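Local coordinates for filamentous hemagglutinin (Bordetella pertussis, PDB 1RWR), which probably acts as an adhesin whose beta-helical secretion domain directs its export through the two-partner (type V) secretion pathway, at residues P129-Q141 with N191-A205. Sequence-based numbering, arbitrary orientation.
Sequences PSVNGGRIGLDVQ and NRYDHATRRATPIAA
Edge to edge, the guanidinium of Arg192 meets the carboxylate of Asp139 with the two planes only 20° apart, a side-on salt bridge in which each oxygen takes its own N-H. Arg192 NE reaches Asp139 OD1 at 2.8 Å, and Arg192 NH2 reaches Asp139 OD2 at 2.9 Å, both almost straight and close to the guanidinium plane, OD2 accepting the N-H on its syn lone pair. The two bonds together fix the rotation of both groups. Arg192 gets there by a bend at chi3 (-76°), which folds its end back over the neighbouring strand and above Gly137. The ring of Tyr193, on the other face of the sheet, has Leu138 CD1 at one edge and Ala200 CB at another, while its hydroxyl is hydrogen-bonded to Asp161. The His195 ring has Ile136 CD1 obliquely beside it, and the two CB atoms, of Ile136 and His195, pack 3.8 Å apart.

The alternation of an antiparallel sheet puts Asp139, Arg192 and Asp194 on one face and Leu138, Val140 and the Tyr193 ring on the other, which is mainly, not purely, apolar. Leu138 and Tyr193 form a hydrogen-bonded pair, flanked by the non-hydrogen-bonded pairs Gly137–Asp194 and Asp139–Arg192; His195 N adds a bond to Ile136 O at 2.9 Å. Water 1 bridges Ile136 N, Ala196 N and Asp194 OD1, whereas Asp194 OD2 accepts Thr197 N in an Asx motif and takes a second bond from Thr197 OG1. At the far end, Gln141 NE2 gives Ala204 O a bent bond of 3.0 Å.

Two beta hairpins thus join through strands 135-140 and 191-194, running at 159°, into a four-stranded antiparallel sheet lying against the parallel beta-helix: Leu138 and Val140 touch strand 119-125, and Val140, Tyr193 and His195 touch strand 159-164.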
loop_
_atom_site.group_PDB
_atom_site.type_symbol
_atom_site.label_atom_id
_atom_site.label_comp_id
_atom_site.label_asym_id
_atom_site.label_seq_id
_atom_site.Cartn_x
_atom_site.Cartn_y
_atom_site.Cartn_z
ATOM N N PRO A 129 11.638 6.192 3.823
ATOM C CA PRO A 129 10.952 7.469 4.064
ATOM C C PRO A 129 11.894 8.596 4.396
ATOM O O PRO A 129 12.845 8.375 5.126
ATOM C CB PRO A 129 10.085 7.215 5.282
ATOM C CG PRO A 129 10.317 5.812 5.671
ATOM C CD PRO A 129 11.457 5.257 4.934
ATOM N N SER A 130 11.614 9.761 3.850
ATOM C CA SER A 130 12.183 11.021 4.331
ATOM C C SER A 130 11.025 11.845 4.856
ATOM O O SER A 130 10.120 12.178 4.089
ATOM C CB SER A 130 12.867 11.739 3.183
ATOM O OG SER A 130 14.122 11.132 2.958
ATOM N N VAL A 131 11.054 12.194 6.137
ATOM C CA VAL A 131 9.967 12.917 6.788
ATOM C C VAL A 131 10.445 14.326 7.218
ATOM O O VAL A 131 11.419 14.451 7.955
ATOM C CB VAL A 131 9.469 12.161 8.019
ATOM C CG1 VAL A 131 8.392 12.962 8.753
ATOM C CG2 VAL A 131 8.964 10.764 7.638
ATOM N N ASN A 132 9.738 15.345 6.748
ATOM C CA ASN A 132 9.992 16.750 7.071
ATOM C C ASN A 132 8.671 17.337 7.506
ATOM O O ASN A 132 7.898 17.806 6.697
ATOM C CB ASN A 132 10.556 17.503 5.835
ATOM C CG ASN A 132 10.763 19.011 6.081
ATOM O OD1 ASN A 132 11.187 19.402 7.161
ATOM N ND2 ASN A 132 10.481 19.849 5.071
ATOM N N GLY A 133 8.414 17.303 8.807
ATOM C CA GLY A 133 7.132 17.697 9.347
ATOM C C GLY A 133 6.046 16.861 8.748
ATOM O O GLY A 133 6.135 15.625 8.781
ATOM N N GLY A 134 5.076 17.533 8.133
ATOM C CA GLY A 134 3.943 16.847 7.519
ATOM C C GLY A 134 4.240 16.171 6.190
ATOM O O GLY A 134 3.419 15.370 5.692
ATOM N N ARG A 135 5.388 16.474 5.594
ATOM C CA ARG A 135 5.706 15.981 4.249
ATOM C C ARG A 135 6.496 14.680 4.341
ATOM O O ARG A 135 7.535 14.625 4.965
ATOM C CB ARG A 135 6.507 17.012 3.470
ATOM C CG ARG A 135 6.021 18.487 3.617
ATOM C CD ARG A 135 4.534 18.713 3.354
ATOM N NE ARG A 135 4.124 20.046 3.809
ATOM C CZ ARG A 135 3.021 20.332 4.508
ATOM N NH1 ARG A 135 2.141 19.385 4.870
ATOM N NH2 ARG A 135 2.799 21.593 4.848
ATOM N N ILE A 136 5.987 13.638 3.690
ATOM C CA ILE A 136 6.621 12.335 3.675
ATOM C C ILE A 136 6.959 11.984 2.232
ATOM O O ILE A 136 6.076 11.908 1.385
ATOM C CB ILE A 136 5.666 11.266 4.216
ATOM C CG1 ILE A 136 5.193 11.582 5.656
ATOM C CG2 ILE A 136 6.357 9.921 4.149
ATOM C CD1 ILE A 136 4.124 10.717 6.153
ATOM N N GLY A 137 8.234 11.793 1.934
ATOM C CA GLY A 137 8.667 11.282 0.638
ATOM C C GLY A 137 9.147 9.864 0.814
ATOM O O GLY A 137 9.696 9.502 1.858
ATOM N N LEU A 138 8.892 9.035 -0.185
ATOM C CA LEU A 138 9.269 7.634 -0.137
ATOM C C LEU A 138 10.212 7.383 -1.281
ATOM O O LEU A 138 9.798 7.466 -2.435
ATOM C CB LEU A 138 8.016 6.761 -0.309
ATOM C CG LEU A 138 6.980 6.945 0.805
ATOM C CD1 LEU A 138 5.682 6.264 0.469
ATOM C CD2 LEU A 138 7.524 6.476 2.165
ATOM N N ASP A 139 11.460 7.058 -0.997
ATOM C CA ASP A 139 12.441 6.856 -2.059
ATOM C C ASP A 139 12.594 5.371 -2.289
ATOM O O ASP A 139 13.251 4.664 -1.534
ATOM C CB ASP A 139 13.777 7.467 -1.695
ATOM C CG ASP A 139 13.738 8.946 -1.775
ATOM O OD1 ASP A 139 13.073 9.460 -2.702
ATOM O OD2 ASP A 139 14.324 9.640 -0.926
ATOM N N VAL A 140 11.969 4.939 -3.357
ATOM C CA VAL A 140 12.005 3.540 -3.748
ATOM C C VAL A 140 13.209 3.256 -4.627
ATOM O O VAL A 140 13.288 3.742 -5.756
ATOM C CB VAL A 140 10.714 3.143 -4.522
ATOM C CG1 VAL A 140 10.790 1.681 -4.850
ATOM C CG2 VAL A 140 9.482 3.460 -3.686
ATOM N N GLN A 141 14.119 2.439 -4.122
ATOM C CA GLN A 141 15.254 1.968 -4.903
ATOM C C GLN A 141 15.356 0.455 -4.953
ATOM O O GLN A 141 16.091 -0.068 -5.776
ATOM C CB GLN A 141 16.541 2.558 -4.363
ATOM C CG GLN A 141 16.538 4.077 -4.542
ATOM C CD GLN A 141 17.747 4.690 -3.981
ATOM O OE1 GLN A 141 17.886 4.776 -2.764
ATOM N NE2 GLN A 141 18.664 5.070 -4.842
ATOM N N ASN A 191 11.485 5.374 -7.891
ATOM C CA ASN A 191 10.705 6.599 -7.787
ATOM C C ASN A 191 10.844 7.252 -6.444
ATOM O O ASN A 191 10.989 6.592 -5.435
ATOM C CB ASN A 191 9.200 6.312 -7.967
ATOM C CG ASN A 191 8.822 5.897 -9.380
ATOM O OD1 ASN A 191 8.993 6.648 -10.327
ATOM N ND2 ASN A 191 8.286 4.684 -9.509
ATOM N N ARG A 192 10.747 8.568 -6.416
ATOM C CA ARG A 192 10.355 9.236 -5.200
ATOM C C ARG A 192 8.845 9.369 -5.297
ATOM O O ARG A 192 8.308 9.903 -6.291
ATOM C CB ARG A 192 10.957 10.643 -5.086
ATOM C CG ARG A 192 10.228 11.390 -3.943
ATOM C CD ARG A 192 10.963 12.480 -3.385
ATOM N NE ARG A 192 12.036 12.044 -2.506
ATOM C CZ ARG A 192 12.600 12.844 -1.635
ATOM N NH1 ARG A 192 12.175 14.101 -1.530
ATOM N NH2 ARG A 192 13.592 12.411 -0.900
ATOM N N TYR A 193 8.147 8.882 -4.277
ATOM C CA TYR A 193 6.704 9.050 -4.189
ATOM C C TYR A 193 6.364 10.012 -3.077
ATOM O O TYR A 193 6.693 9.777 -1.906
ATOM C CB TYR A 193 6.054 7.715 -3.913
ATOM C CG TYR A 193 4.554 7.617 -4.140
ATOM C CD1 TYR A 193 4.021 7.646 -5.417
ATOM C CD2 TYR A 193 3.692 7.436 -3.077
ATOM C CE1 TYR A 193 2.658 7.505 -5.642
ATOM C CE2 TYR A 193 2.309 7.292 -3.297
ATOM C CZ TYR A 193 1.816 7.304 -4.579
ATOM O OH TYR A 193 0.485 7.088 -4.810
ATOM N N ASP A 194 5.743 11.119 -3.440
ATOM C CA ASP A 194 5.319 12.068 -2.445
ATOM C C ASP A 194 3.971 11.647 -1.856
ATOM O O ASP A 194 2.973 11.599 -2.554
ATOM C CB ASP A 194 5.176 13.451 -3.065
ATOM C CG ASP A 194 4.713 14.448 -2.047
ATOM O OD1 ASP A 194 5.434 14.575 -1.043
ATOM O OD2 ASP A 194 3.658 15.084 -2.108
ATOM N N HIS A 195 3.934 11.419 -0.562
ATOM C CA HIS A 195 2.736 10.895 0.098
ATOM C C HIS A 195 1.554 11.875 0.039
ATOM O O HIS A 195 0.396 11.470 -0.117
ATOM C CB HIS A 195 3.064 10.529 1.542
ATOM C CG HIS A 195 1.901 9.975 2.282
ATOM N ND1 HIS A 195 1.525 8.643 2.203
ATOM C CD2 HIS A 195 1.001 10.579 3.084
ATOM C CE1 HIS A 195 0.441 8.461 2.933
ATOM N NE2 HIS A 195 0.100 9.617 3.472
ATOM N N ALA A 196 1.828 13.168 0.123
ATOM C CA ALA A 196 0.702 14.116 0.108
ATOM C C ALA A 196 0.052 14.269 -1.274
ATOM O O ALA A 196 -1.167 14.400 -1.366
ATOM C CB ALA A 196 1.125 15.521 0.680
ATOM N N THR A 197 0.837 14.247 -2.351
ATOM C CA THR A 197 0.274 14.431 -3.712
ATOM C C THR A 197 0.006 13.133 -4.467
ATOM O O THR A 197 -0.651 13.132 -5.534
ATOM C CB THR A 197 1.181 15.307 -4.556
ATOM O OG1 THR A 197 2.482 14.708 -4.661
ATOM C CG2 THR A 197 1.394 16.678 -3.876
ATOM N N ARG A 198 0.531 12.036 -3.917
ATOM C CA ARG A 198 0.526 10.733 -4.591
ATOM C C ARG A 198 1.097 10.798 -6.007
ATOM O O ARG A 198 0.540 10.198 -6.942
ATOM C CB ARG A 198 -0.872 10.130 -4.548
ATOM C CG ARG A 198 -1.328 9.935 -3.131
ATOM C CD ARG A 198 -2.708 9.416 -2.974
ATOM N NE ARG A 198 -2.923 8.100 -3.566
ATOM C CZ ARG A 198 -3.851 7.822 -4.457
ATOM N NH1 ARG A 198 -4.653 8.794 -4.944
ATOM N NH2 ARG A 198 -4.007 6.577 -4.876
ATOM N N ARG A 199 2.175 11.579 -6.168
ATOM C CA ARG A 199 2.877 11.668 -7.439
ATOM C C ARG A 199 4.231 10.972 -7.345
ATOM O O ARG A 199 4.962 11.124 -6.356
ATOM C CB ARG A 199 3.095 13.119 -7.878
ATOM C CG ARG A 199 1.805 13.911 -8.039
ATOM C CD ARG A 199 0.834 13.350 -9.013
ATOM N NE ARG A 199 1.437 13.048 -10.305
ATOM C CZ ARG A 199 0.955 12.178 -11.188
ATOM N NH1 ARG A 199 -0.172 11.501 -10.950
ATOM N NH2 ARG A 199 1.612 11.997 -12.335
ATOM N N ALA A 200 4.558 10.243 -8.400
ATOM C CA ALA A 200 5.838 9.554 -8.537
ATOM C C ALA A 200 6.734 10.303 -9.501
ATOM O O ALA A 200 6.323 10.628 -10.614
ATOM C CB ALA A 200 5.637 8.160 -9.036
ATOM N N THR A 201 7.967 10.536 -9.096
ATOM C CA THR A 201 8.958 11.065 -10.006
ATOM C C THR A 201 10.115 10.103 -10.040
ATOM O O THR A 201 10.598 9.719 -8.976
ATOM C CB THR A 201 9.421 12.465 -9.568
ATOM O OG1 THR A 201 10.027 12.421 -8.281
ATOM C CG2 THR A 201 8.277 13.384 -9.347
ATOM N N PRO A 202 10.550 9.679 -11.226
ATOM C CA PRO A 202 11.658 8.740 -11.316
ATOM C C PRO A 202 12.933 9.256 -10.660
ATOM O O PRO A 202 13.236 10.459 -10.682
ATOM C CB PRO A 202 11.809 8.512 -12.828
ATOM C CG PRO A 202 10.463 8.827 -13.377
ATOM C CD PRO A 202 9.998 9.981 -12.571
ATOM N N ILE A 203 13.625 8.350 -9.975
ATOM C CA ILE A 203 14.908 8.667 -9.349
ATOM C C ILE A 203 15.963 7.630 -9.787
ATOM O O ILE A 203 15.648 6.548 -10.308
ATOM C CB ILE A 203 14.793 8.737 -7.801
ATOM C CG1 ILE A 203 14.408 7.383 -7.184
ATOM C CG2 ILE A 203 13.849 9.860 -7.365
ATOM C CD1 ILE A 203 14.420 7.380 -5.681
ATOM N N ALA A 204 17.221 7.979 -9.606
ATOM C CA ALA A 204 18.323 7.057 -9.855
ATOM C C ALA A 204 18.434 5.973 -8.773
ATOM O O ALA A 204 18.258 6.202 -7.591
ATOM C CB ALA A 204 19.635 7.859 -9.937
ATOM N N ALA A 205 18.790 4.785 -9.184
ATOM C CA ALA A 205 19.043 3.722 -8.233
ATOM C C ALA A 205 20.345 3.071 -8.568
ATOM O O ALA A 205 20.831 3.162 -9.701
ATOM C CB ALA A 205 17.936 2.707 -8.293
HETATM O O HOH W 1 4.351 14.581 1.229
#